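Local atomic coordinates of 2-hydroxyisobutyryl-CoA synthetase (Aquincola tertiaricarbonis, PDB entry 6HE0), a protein that belongs to the ANL superfamily of AMP-binding enzymes and pairs a large AMP-binding N-terminal part with a smaller C-terminal domain. Residues H123-S128 with L174-W179; G296-Q301 with R357-L362; G343-W348 with G368-M373. One frame throughout, in Å; residues are numbered along the deposited sequence.

Interaction 1. Residues H123-S128 with L174-W179; sequences HVHGTS and LYMGSW. With COA (coenzyme A), chain D.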
loop_
_atom_site.group_PDB
_atom_site.type_symbol
_atom_site.label_atom_id
_atom_site.label_comp_id
_atom_site.label_asym_id
_atom_site.label_seq_id
_atom_site.Cartn_x
_atom_site.Cartn_y
_atom_site.Cartn_z
ATOM N N HIS A 123 8.119 9.313 -6.218
ATOM C CA HIS A 123 7.312 8.932 -5.077
ATOM C C HIS A 123 7.617 9.855 -3.936
ATOM O O HIS A 123 8.777 10.181 -3.707
ATOM C CB HIS A 123 7.640 7.483 -4.612
ATOM C CG HIS A 123 6.764 6.394 -5.177
ATOM N ND1 HIS A 123 6.360 5.318 -4.394
ATOM C CD2 HIS A 123 6.267 6.229 -6.431
ATOM C CE1 HIS A 123 5.660 4.528 -5.196
ATOM N NE2 HIS A 123 5.595 5.015 -6.435
ATOM N N VAL A 124 6.580 10.200 -3.169
ATOM C CA VAL A 124 6.684 10.949 -1.937
ATOM C C VAL A 124 6.328 10.003 -0.826
ATOM O O VAL A 124 5.271 9.376 -0.845
ATOM C CB VAL A 124 5.834 12.244 -1.933
ATOM C CG1 VAL A 124 5.819 12.915 -0.558
ATOM C CG2 VAL A 124 6.358 13.210 -2.984
ATOM N N HIS A 125 7.261 9.829 0.100
ATOM C CA HIS A 125 7.092 9.015 1.305
ATOM C C HIS A 125 7.463 9.909 2.472
ATOM O O HIS A 125 7.574 11.134 2.294
ATOM C CB HIS A 125 7.942 7.748 1.228
ATOM C CG HIS A 125 7.386 6.772 0.247
ATOM N ND1 HIS A 125 6.314 5.964 0.574
ATOM C CD2 HIS A 125 7.687 6.595 -1.061
ATOM C CE1 HIS A 125 6.012 5.308 -0.533
ATOM N NE2 HIS A 125 6.819 5.638 -1.539
ATOM N N GLY A 126 7.632 9.327 3.649
ATOM C CA GLY A 126 8.028 10.129 4.789
ATOM C C GLY A 126 8.094 9.345 6.063
ATOM O O GLY A 126 8.094 8.107 6.058
ATOM N N THR A 127 8.152 10.082 7.165
ATOM C CA THR A 127 8.186 9.520 8.519
ATOM C C THR A 127 7.137 10.187 9.393
ATOM O O THR A 127 6.512 11.165 8.997
ATOM C CB THR A 127 9.589 9.633 9.152
ATOM O OG1 THR A 127 9.950 11.008 9.251
ATOM C CG2 THR A 127 10.659 8.856 8.377
ATOM N N SER A 128 6.910 9.599 10.558
ATOM C CA SER A 128 6.046 10.081 11.624
ATOM C C SER A 128 6.989 10.263 12.799
ATOM O O SER A 128 8.193 10.001 12.675
ATOM C CB SER A 128 4.998 9.025 11.981
ATOM O OG SER A 128 3.977 8.925 11.001
ATOM N N LEU A 174 3.292 5.906 4.202
ATOM C CA LEU A 174 4.494 6.764 4.182
ATOM C C LEU A 174 5.821 5.983 4.240
ATOM O O LEU A 174 6.803 6.420 3.658
ATOM C CB LEU A 174 4.492 7.690 5.416
ATOM C CG LEU A 174 3.401 8.729 5.506
ATOM C CD1 LEU A 174 3.295 9.267 6.941
ATOM C CD2 LEU A 174 3.609 9.839 4.463
ATOM N N TYR A 175 5.869 4.902 5.015
ATOM C CA TYR A 175 7.090 4.178 5.349
ATOM C C TYR A 175 7.667 3.396 4.179
ATOM O O TYR A 175 6.929 2.774 3.421
ATOM C CB TYR A 175 6.865 3.313 6.616
ATOM C CG TYR A 175 6.059 4.087 7.650
ATOM C CD1 TYR A 175 6.438 5.375 8.043
ATOM C CD2 TYR A 175 4.842 3.601 8.118
ATOM C CE1 TYR A 175 5.629 6.147 8.880
ATOM C CE2 TYR A 175 4.054 4.341 8.992
ATOM C CZ TYR A 175 4.458 5.609 9.382
ATOM O OH TYR A 175 3.679 6.327 10.256
ATOM N N MET A 176 9.021 3.471 4.029
ATOM C CA MET A 176 9.779 2.870 2.929
ATOM C C MET A 176 9.878 1.351 2.952
ATOM O O MET A 176 10.054 0.748 1.895
ATOM C CB MET A 176 11.185 3.478 2.856
ATOM C CG MET A 176 11.203 4.936 2.520
ATOM S SD MET A 176 10.500 5.229 0.893
ATOM C CE MET A 176 11.770 4.578 -0.207
ATOM N N GLY A 177 9.752 0.754 4.131
ATOM C CA GLY A 177 9.862 -0.683 4.363
ATOM C C GLY A 177 9.133 -1.556 3.360
ATOM O O GLY A 177 9.759 -2.277 2.570
ATOM N N SER A 178 7.805 -1.503 3.388
ATOM C CA SER A 178 6.966 -2.317 2.492
ATOM C C SER A 178 7.225 -2.014 0.995
ATOM O O SER A 178 7.254 -2.947 0.180
ATOM C CB SER A 178 5.498 -2.123 2.835
ATOM O OG SER A 178 5.189 -0.743 2.741
ATOM N N TRP A 179 7.403 -0.712 0.651
ATOM C CA TRP A 179 7.670 -0.267 -0.726
ATOM C C TRP A 179 8.951 -0.821 -1.239
ATOM O O TRP A 179 8.974 -1.323 -2.352
ATOM C CB TRP A 179 7.591 1.258 -0.887
ATOM C CG TRP A 179 6.222 1.780 -0.547
ATOM C CD1 TRP A 179 5.820 2.265 0.657
ATOM C CD2 TRP A 179 5.043 1.696 -1.358
ATOM N NE1 TRP A 179 4.487 2.585 0.621
ATOM C CE2 TRP A 179 3.975 2.231 -0.598
ATOM C CE3 TRP A 179 4.794 1.299 -2.685
ATOM C CZ2 TRP A 179 2.671 2.336 -1.103
ATOM C CZ3 TRP A 179 3.490 1.356 -3.164
ATOM C CH2 TRP A 179 2.461 1.924 -2.403
HETATM N N1A COA D . 2.738 -4.708 11.040
HETATM C C2A COA D . 1.568 -5.236 10.667
HETATM N N3A COA D . 0.380 -5.159 11.280
HETATM C C4A COA D . 0.467 -4.469 12.423
HETATM C C5A COA D . 1.603 -3.873 12.943
HETATM C C6A COA D . 2.796 -4.007 12.193
HETATM N N6A COA D . 3.953 -3.447 12.526
HETATM N N7A COA D . 1.325 -3.264 14.159
HETATM C C8A COA D . 0.055 -3.524 14.353
HETATM N N9A COA D . -0.532 -4.237 13.339
HETATM C C1B COA D . -1.940 -4.639 13.237
HETATM C C2B COA D . -2.494 -5.216 14.533
HETATM O O2B COA D . -2.059 -6.559 14.705
HETATM C C3B COA D . -3.991 -4.926 14.370
HETATM O O3B COA D . -4.656 -5.887 13.525
HETATM P P3B COA D . -5.431 -7.150 14.062
HETATM O O7A COA D . -6.483 -7.466 13.115
HETATM O O8A COA D . -4.368 -8.185 14.151
HETATM O O9A COA D . -5.924 -6.863 15.473
HETATM C C4B COA D . -4.026 -3.608 13.594
HETATM O O4B COA D . -2.742 -3.507 12.931
HETATM C C5B COA D . -4.271 -2.385 14.445
HETATM O O5B COA D . -3.311 -2.438 15.531
HETATM P P1A COA D . -2.990 -1.209 16.500
HETATM O O1A COA D . -2.010 -1.563 17.551
HETATM O O2A COA D . -4.220 -0.616 17.112
HETATM O O3A COA D . -2.482 -0.132 15.443
HETATM P P2A COA D . -1.239 0.834 15.206
HETATM O O4A COA D . -1.473 2.036 16.014
HETATM O O5A COA D . 0.035 0.105 15.608
HETATM O O6A COA D . -1.210 1.057 13.626
HETATM C CBP COA D . 0.180 0.226 11.810
HETATM C CCP COA D . -0.927 -0.100 12.815
HETATM C CDP COA D . 0.587 -1.018 11.013
HETATM C CEP COA D . -0.380 1.283 10.839
HETATM C CAP COA D . 1.392 0.788 12.602
HETATM O OAP COA D . 1.878 -0.091 13.613
HETATM C C9P COA D . 2.542 1.293 11.737
HETATM O O9P COA D . 2.392 2.270 11.010
HETATM N N8P COA D . 3.702 0.643 11.803
HETATM C C7P COA D . 4.803 1.042 10.940
HETATM C C6P COA D . 6.078 0.436 11.352
HETATM C C5P COA D . 6.500 -0.669 10.424
HETATM O O5P COA D . 5.798 -1.667 10.255
HETATM N N4P COA D . 7.698 -0.511 9.865
HETATM C C3P COA D . 8.547 -1.619 9.458
HETATM C C2P COA D . 8.359 -2.040 8.015
HETATM S S1P COA D . 8.377 -3.843 8.159
HETATM O O HOH W 1 9.737 5.939 5.894
#
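H125 lays its imidazole against the indole of W179, with CE1 over one face of the ring and 3.3 Å from W179 CD1; the pair is edge-to-face, though well short of perpendicular, with the planes 51° apart. H123 meets the six-membered ring of W179 in a more nearly T-shaped contact, its plane at 79° to the indole. The M176 sulfur also approaches the H125 ring obliquely, with SD 4.0 Å from the imidazole centroid; two bends in the methionine chain bring it there. Alongside, G126 N donates to L174 O at 3.0 Å, and H125 ND1 adds only a weak bond to the same carbonyl. Farther along, S128 OG lies 2.7 Å from Y175 OH at the edge of the phenol ring. CB of Y175 points away from the strand, but chi1 of -42° sets CG beside the backbone N and swings the ring back. A water bridges G126 O and M176 N, and Y175 CE2 approaches coenzyme A O9P to 3.3 Å. In the second shell, W179 NE1 binds S173 O, and H123 NE2 bonds E186 of the second subunit. Since H123 ND1 and H125 NE2 are also linked, at 2.9 Å, a chain of hydrogen bonds runs from E186 of the second subunit through both imidazoles, while the CE1 corner of H125 sits over the indole.

Interaction 2. Residues G296-Q301 with R357-L362; sequences GMLCWQ and RTYPRL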
loop_
_atom_site.group_PDB
_atom_site.type_symbol
_atom_site.label_atom_id
_atom_site.label_comp_id
_atom_site.label_asym_id
_atom_site.label_seq_id
_atom_site.Cartn_x
_atom_site.Cartn_y
_atom_site.Cartn_z
ATOM N N GLY A 296 22.376 -12.729 11.735
ATOM C CA GLY A 296 22.785 -11.334 11.676
ATOM C C GLY A 296 22.737 -10.782 10.276
ATOM O O GLY A 296 21.935 -11.243 9.459
ATOM N N MET A 297 23.619 -9.808 9.965
ATOM C CA MET A 297 23.574 -9.155 8.667
ATOM C C MET A 297 24.903 -8.882 8.040
ATOM O O MET A 297 25.863 -8.617 8.727
ATOM C CB MET A 297 22.793 -7.837 8.788
ATOM C CG MET A 297 21.439 -8.008 9.443
ATOM S SD MET A 297 20.451 -6.526 9.455
ATOM C CE MET A 297 21.119 -5.701 10.798
ATOM N N LEU A 298 24.928 -8.838 6.726
ATOM C CA LEU A 298 26.094 -8.449 5.947
ATOM C C LEU A 298 25.927 -6.989 5.566
ATOM O O LEU A 298 24.793 -6.535 5.341
ATOM C CB LEU A 298 26.180 -9.318 4.689
ATOM C CG LEU A 298 27.274 -10.386 4.598
ATOM C CD1 LEU A 298 27.426 -11.231 5.875
ATOM C CD2 LEU A 298 27.052 -11.260 3.400
ATOM N N CYS A 299 27.046 -6.241 5.546
ATOM C CA CYS A 299 27.094 -4.840 5.116
ATOM C C CYS A 299 27.472 -4.849 3.648
ATOM O O CYS A 299 28.640 -5.084 3.325
ATOM C CB CYS A 299 28.106 -4.041 5.933
ATOM S SG CYS A 299 27.723 -3.952 7.692
ATOM N N TRP A 300 26.481 -4.649 2.760
ATOM C CA TRP A 300 26.644 -4.654 1.295
ATOM C C TRP A 300 27.261 -3.305 0.893
ATOM O O TRP A 300 26.564 -2.416 0.399
ATOM C CB TRP A 300 25.268 -4.886 0.642
ATOM C CG TRP A 300 24.696 -6.245 0.922
ATOM C CD1 TRP A 300 24.235 -6.724 2.122
ATOM C CD2 TRP A 300 24.501 -7.296 -0.031
ATOM N NE1 TRP A 300 23.800 -8.021 1.979
ATOM C CE2 TRP A 300 23.944 -8.398 0.666
ATOM C CE3 TRP A 300 24.740 -7.416 -1.418
ATOM C CZ2 TRP A 300 23.623 -9.607 0.024
ATOM C CZ3 TRP A 300 24.435 -8.618 -2.046
ATOM C CH2 TRP A 300 23.880 -9.694 -1.330
ATOM N N GLN A 301 28.575 -3.169 1.143
ATOM C CA GLN A 301 29.398 -1.949 1.046
ATOM C C GLN A 301 29.350 -1.176 -0.271
ATOM O O GLN A 301 29.480 0.050 -0.217
ATOM C CB GLN A 301 30.866 -2.219 1.412
ATOM C CG GLN A 301 31.083 -2.689 2.857
ATOM C CD GLN A 301 30.562 -1.728 3.888
ATOM O OE1 GLN A 301 29.351 -1.448 3.976
ATOM N NE2 GLN A 301 31.474 -1.201 4.689
ATOM N N ARG A 357 30.530 -14.078 0.572
ATOM C CA ARG A 357 30.570 -12.637 0.344
ATOM C C ARG A 357 31.618 -12.029 1.237
ATOM O O ARG A 357 31.688 -12.335 2.436
ATOM C CB ARG A 357 29.201 -11.945 0.497
ATOM C CG ARG A 357 28.231 -12.311 -0.632
ATOM C CD ARG A 357 26.822 -11.757 -0.461
ATOM N NE ARG A 357 25.909 -12.212 -1.524
ATOM C CZ ARG A 357 25.251 -13.375 -1.521
ATOM N NH1 ARG A 357 24.446 -13.688 -2.523
ATOM N NH2 ARG A 357 25.405 -14.233 -0.522
ATOM N N THR A 358 32.478 -11.220 0.612
ATOM C CA THR A 358 33.609 -10.523 1.213
ATOM C C THR A 358 33.126 -9.178 1.803
ATOM O O THR A 358 33.692 -8.122 1.530
ATOM C CB THR A 358 34.708 -10.402 0.166
ATOM O OG1 THR A 358 34.122 -9.870 -1.031
ATOM C CG2 THR A 358 35.362 -11.747 -0.153
ATOM N N TYR A 359 32.073 -9.232 2.629
ATOM C CA TYR A 359 31.521 -8.032 3.245
ATOM C C TYR A 359 31.730 -8.065 4.739
ATOM O O TYR A 359 31.657 -9.160 5.328
ATOM C CB TYR A 359 29.987 -7.958 3.012
ATOM C CG TYR A 359 29.537 -7.617 1.608
ATOM C CD1 TYR A 359 30.112 -6.562 0.905
ATOM C CD2 TYR A 359 28.492 -8.310 1.006
ATOM C CE1 TYR A 359 29.708 -6.256 -0.391
ATOM C CE2 TYR A 359 28.101 -8.032 -0.301
ATOM C CZ TYR A 359 28.709 -7.001 -0.994
ATOM O OH TYR A 359 28.263 -6.669 -2.246
ATOM N N PRO A 360 31.842 -6.880 5.395
ATOM C CA PRO A 360 31.805 -6.859 6.875
ATOM C C PRO A 360 30.465 -7.437 7.343
ATOM O O PRO A 360 29.462 -7.405 6.609
ATOM C CB PRO A 360 31.869 -5.358 7.231
ATOM C CG PRO A 360 32.380 -4.673 6.007
ATOM C CD PRO A 360 31.910 -5.516 4.838
ATOM N N ARG A 361 30.455 -8.025 8.530
ATOM C CA ARG A 361 29.254 -8.637 9.062
ATOM C C ARG A 361 28.879 -8.009 10.409
ATOM O O ARG A 361 29.747 -7.597 11.171
ATOM C CB ARG A 361 29.499 -10.153 9.218
ATOM C CG ARG A 361 28.263 -10.959 9.550
ATOM C CD ARG A 361 28.602 -12.414 9.730
ATOM N NE ARG A 361 27.411 -13.247 9.565
ATOM C CZ ARG A 361 27.413 -14.572 9.619
ATOM N NH1 ARG A 361 28.546 -15.236 9.836
ATOM N NH2 ARG A 361 26.285 -15.249 9.446
ATOM N N LEU A 362 27.573 -7.988 10.697
ATOM C CA LEU A 362 26.937 -7.580 11.957
ATOM C C LEU A 362 26.438 -8.946 12.528
ATOM O O LEU A 362 25.324 -9.354 12.223
ATOM C CB LEU A 362 25.764 -6.583 11.683
ATOM C CG LEU A 362 26.096 -5.323 10.821
ATOM C CD1 LEU A 362 24.960 -4.336 10.803
ATOM C CD2 LEU A 362 27.399 -4.648 11.244
#
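The phenol ring of Y359 carries the W300 backbone on one face: W300 CA stands over its centre, 3.8 Å from the centroid and 7° off the normal, a CH-pi contact. L298 CD2 reaches the edge of the same ring. The indole of W300 in turn receives Y359 CE2 over one face, offset toward the rim and 3.6 Å from W300 CE3. The two rings meet at a slant, their planes 40° apart. At the far end of the indole, R357 NE comes within 3.2 Å of W300 CH2, approaching obliquely; the arginine chain is extended as far as NE, and its guanidinium is anchored by a salt bridge to E39. An inverse gamma turn centred on W300 turns the chain here, closed by a weak bond from Q301 N to C299 O, and Q301 CG then packs on P360 CD. Beyond the rings the segments pair as antiparallel strands. M297 and L362 form a hydrogen-bonded pair, L362 N donating almost straight to M297 O at 2.7 Å, and C299 N continues the pairing to P360 O at 2.9 Å. Between them, L298 faces R361 as a non-hydrogen-bonded pair, with L298 CD1 against R361 CG on one side of the sheet. The opposite side carries M297 and L362, and C299 SG touches L362 CD2 at 3.6 Å. Strand 297-299 is thus the middle of three, flanked by 361-362 and 287-288. W300 NE1 bonds A288 O, Y359 OH bonds D302, and helices 36-40, 43-64 and 141-157 pack against the aromatic end.

Interaction 3. Residues G343-W348 with G368-M373; sequences GDLTLW and GRIDDM. With 8LE ([[(2~{R},3~{S},4~{R},5~{R})-5-(6-aminopurin-9-yl)-3,4-bis(oxidanyl)oxolan-2-yl]methoxy-oxidanyl-phosphoryl] 2-methyl-2-oxidanyl-propanoate), chain B.
The contact joins two segments that match known motifs of the ANL superfamily. G343 and D344 fit the motif whose aspartate holds the ribose in relatives, and 368-372 fit the glycine-arginine motif that there contains the hinge before the C-terminal domain. D344 spans the ribose of 8LE, with D344 OD1 2.6 Å from O2' and D344 OD2 2.7 Å from O3'. R369 NH1 donates to D344 OD1 at 2.9 Å, reaching it from above the carboxylate plane, and the two flat groups stand 81° apart. Bends at chi2 (-87°) and chi3 fold the arginine back under G343 O, which lies over one guanidinium face; M373 SD lies over the other. R369 grips D371 side-on, the carboxylate oxygens lying in the guanidinium plane, with R369 NE bonding D371 OD1 and R369 NH2 bonding D371 OD2 at 2.7 Å. M373 N completes an Asx turn on D371 OD1 from the opposite face of that carboxylate. I370 N bonds G343 O at 2.8 Å, and a water joins D344 OD1 to G368 O. Clamped between two aspartates, the guanidinium is fixed in rotation; its positive charge would be expected to offset that of D344, whose two oxygens face the ribose hydroxyls.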
loop_
_atom_site.group_PDB
_atom_site.type_symbol
_atom_site.label_atom_id
_atom_site.label_comp_id
_atom_site.label_asym_id
_atom_site.label_seq_id
_atom_site.Cartn_x
_atom_site.Cartn_y
_atom_site.Cartn_z
ATOM N N GLY A 343 22.696 6.306 15.073
ATOM C CA GLY A 343 22.459 6.385 16.509
ATOM C C GLY A 343 22.197 5.024 17.125
ATOM O O GLY A 343 21.984 4.921 18.338
ATOM N N ASP A 344 22.194 3.965 16.286
ATOM C CA ASP A 344 22.027 2.566 16.712
ATOM C C ASP A 344 23.351 2.036 17.181
ATOM O O ASP A 344 24.368 2.681 16.955
ATOM C CB ASP A 344 21.622 1.715 15.508
ATOM C CG ASP A 344 20.276 2.089 14.984
ATOM O OD1 ASP A 344 19.353 2.247 15.812
ATOM O OD2 ASP A 344 20.166 2.347 13.754
ATOM N N LEU A 345 23.359 0.821 17.763
ATOM C CA LEU A 345 24.585 0.143 18.194
ATOM C C LEU A 345 24.673 -1.238 17.517
ATOM O O LEU A 345 23.656 -1.917 17.305
ATOM C CB LEU A 345 24.664 -0.007 19.729
ATOM C CG LEU A 345 25.380 1.038 20.622
ATOM C CD1 LEU A 345 26.334 2.006 19.897
ATOM C CD2 LEU A 345 24.484 1.613 21.694
ATOM N N THR A 346 25.903 -1.640 17.185
ATOM C CA THR A 346 26.174 -2.916 16.537
ATOM C C THR A 346 27.630 -3.336 16.764
ATOM O O THR A 346 28.509 -2.505 17.025
ATOM C CB THR A 346 25.809 -2.874 15.015
ATOM O OG1 THR A 346 25.714 -4.202 14.497
ATOM C CG2 THR A 346 26.823 -2.080 14.172
ATOM N N LEU A 347 27.866 -4.633 16.629
ATOM C CA LEU A 347 29.178 -5.205 16.676
ATOM C C LEU A 347 29.473 -5.617 15.238
ATOM O O LEU A 347 28.708 -6.376 14.647
ATOM C CB LEU A 347 29.209 -6.435 17.612
ATOM C CG LEU A 347 30.606 -6.827 18.106
ATOM C CD1 LEU A 347 30.525 -7.564 19.415
ATOM C CD2 LEU A 347 31.343 -7.700 17.084
ATOM N N TRP A 348 30.560 -5.112 14.655
ATOM C CA TRP A 348 30.881 -5.557 13.320
ATOM C C TRP A 348 32.148 -6.400 13.356
ATOM O O TRP A 348 32.915 -6.279 14.314
ATOM C CB TRP A 348 30.891 -4.418 12.296
ATOM C CG TRP A 348 32.066 -3.473 12.262
ATOM C CD1 TRP A 348 32.959 -3.209 13.260
ATOM C CD2 TRP A 348 32.388 -2.578 11.187
ATOM N NE1 TRP A 348 33.838 -2.227 12.858
ATOM C CE2 TRP A 348 33.515 -1.831 11.585
ATOM C CE3 TRP A 348 31.810 -2.317 9.927
ATOM C CZ2 TRP A 348 34.106 -0.867 10.752
ATOM C CZ3 TRP A 348 32.390 -1.350 9.107
ATOM C CH2 TRP A 348 33.521 -0.644 9.520
ATOM N N GLY A 368 20.112 -1.551 20.352
ATOM C CA GLY A 368 20.491 -0.481 21.259
ATOM C C GLY A 368 20.786 0.821 20.557
ATOM O O GLY A 368 21.000 0.862 19.338
ATOM N N ARG A 369 20.789 1.896 21.346
ATOM C CA ARG A 369 20.933 3.256 20.850
ATOM C C ARG A 369 21.847 4.097 21.691
ATOM O O ARG A 369 22.020 3.828 22.876
ATOM C CB ARG A 369 19.543 3.935 20.831
ATOM C CG ARG A 369 18.451 3.252 19.998
ATOM C CD ARG A 369 18.408 3.641 18.541
ATOM N NE ARG A 369 18.506 5.090 18.380
ATOM C CZ ARG A 369 18.682 5.709 17.222
ATOM N NH1 ARG A 369 18.723 5.017 16.090
ATOM N NH2 ARG A 369 18.822 7.022 17.186
ATOM N N ILE A 370 22.360 5.180 21.108
ATOM C CA ILE A 370 23.190 6.171 21.820
ATOM C C ILE A 370 22.304 7.257 22.433
ATOM O O ILE A 370 22.763 8.080 23.221
ATOM C CB ILE A 370 24.341 6.742 20.947
ATOM C CG1 ILE A 370 23.803 7.589 19.753
ATOM C CG2 ILE A 370 25.268 5.608 20.487
ATOM C CD1 ILE A 370 24.893 8.264 18.840
ATOM N N ASP A 371 21.023 7.222 22.113
ATOM C CA ASP A 371 20.045 8.199 22.583
ATOM C C ASP A 371 18.874 7.458 23.231
ATOM O O ASP A 371 18.989 6.262 23.484
ATOM C CB ASP A 371 19.618 9.121 21.407
ATOM C CG ASP A 371 18.936 8.394 20.252
ATOM O OD1 ASP A 371 18.390 7.272 20.476
ATOM O OD2 ASP A 371 18.933 8.940 19.139
ATOM N N ASP A 372 17.761 8.144 23.510
ATOM C CA ASP A 372 16.650 7.516 24.219
ATOM C C ASP A 372 15.545 6.979 23.290
ATOM O O ASP A 372 14.473 6.627 23.768
ATOM C CB ASP A 372 16.089 8.474 25.297
ATOM C CG ASP A 372 15.597 9.819 24.792
ATOM O OD1 ASP A 372 15.674 10.063 23.564
ATOM O OD2 ASP A 372 15.181 10.654 25.633
ATOM N N MET A 373 15.819 6.867 21.983
ATOM C CA MET A 373 14.824 6.342 21.041
ATOM C C MET A 373 14.558 4.828 21.238
ATOM O O MET A 373 15.464 4.058 21.534
ATOM C CB MET A 373 15.247 6.622 19.597
ATOM C CG MET A 373 14.125 6.476 18.603
ATOM S SD MET A 373 14.610 5.696 17.031
ATOM C CE MET A 373 14.514 3.922 17.558
HETATM C C2 8LE B . 17.262 -3.603 14.599
HETATM C CAA 8LE B . 13.162 0.896 6.658
HETATM C CAZ 8LE B . 13.244 0.266 8.051
HETATM C CAB 8LE B . 14.627 -0.344 8.256
HETATM O OAF 8LE B . 12.275 -0.791 8.135
HETATM C CAS 8LE B . 12.962 1.348 9.085
HETATM O OAD 8LE B . 12.314 1.135 10.092
HETATM O OAQ 8LE B . 13.430 2.703 8.853
HETATM P PBC 8LE B . 13.346 3.882 9.938
HETATM O OAI 8LE B . 14.201 5.032 9.450
HETATM O OAE 8LE B . 11.950 4.369 10.170
HETATM O "O5'" 8LE B . 13.885 3.353 11.349
HETATM C "C5'" 8LE B . 15.206 2.856 11.470
HETATM C "C4'" 8LE B . 15.439 2.552 12.934
HETATM O "O4'" 8LE B . 14.627 1.445 13.370
HETATM C "C3'" 8LE B . 16.877 2.129 13.102
HETATM O "O3'" 8LE B . 17.610 3.248 13.597
HETATM C "C2'" 8LE B . 16.826 0.985 14.106
HETATM O "O2'" 8LE B . 16.894 1.482 15.440
HETATM C "C1'" 8LE B . 15.432 0.406 13.952
HETATM N N9 8LE B . 15.540 -0.785 13.064
HETATM C C8 8LE B . 15.132 -0.867 11.786
HETATM N N7 8LE B . 15.403 -2.100 11.319
HETATM C C5 8LE B . 16.052 -2.770 12.293
HETATM C C4 8LE B . 16.133 -1.938 13.396
HETATM N N3 8LE B . 16.721 -2.380 14.549
HETATM N N1 8LE B . 17.160 -4.448 13.555
HETATM C C6 8LE B . 16.588 -4.055 12.392
HETATM N N6 8LE B . 16.513 -4.912 11.352
HETATM O O HOH W 2 19.383 -0.031 17.393
#

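From the N terminus, interaction 1 closes first, bringing the start of helix 176-187 back to strand 121-126 across 45 intervening residues; its loop is complete before either of the others opens. Interactions 2 and 3 cross, their segments alternating as 296-301, 343-348, 357-362 and 368-373. Interaction 2 closes a loop of 55 residues and interaction 3 one of 19. The strands of the three-stranded sheet of interaction 2 and of the five-stranded sheet edged by 366-369 thus alternate along the chain. They touch directly: L362 packs its side chain on W348 and T346, and R361 O also meets W348. Interaction 1 stays apart, its nearest atoms about 9 Å from interaction 3 and about 13 Å from interaction 2.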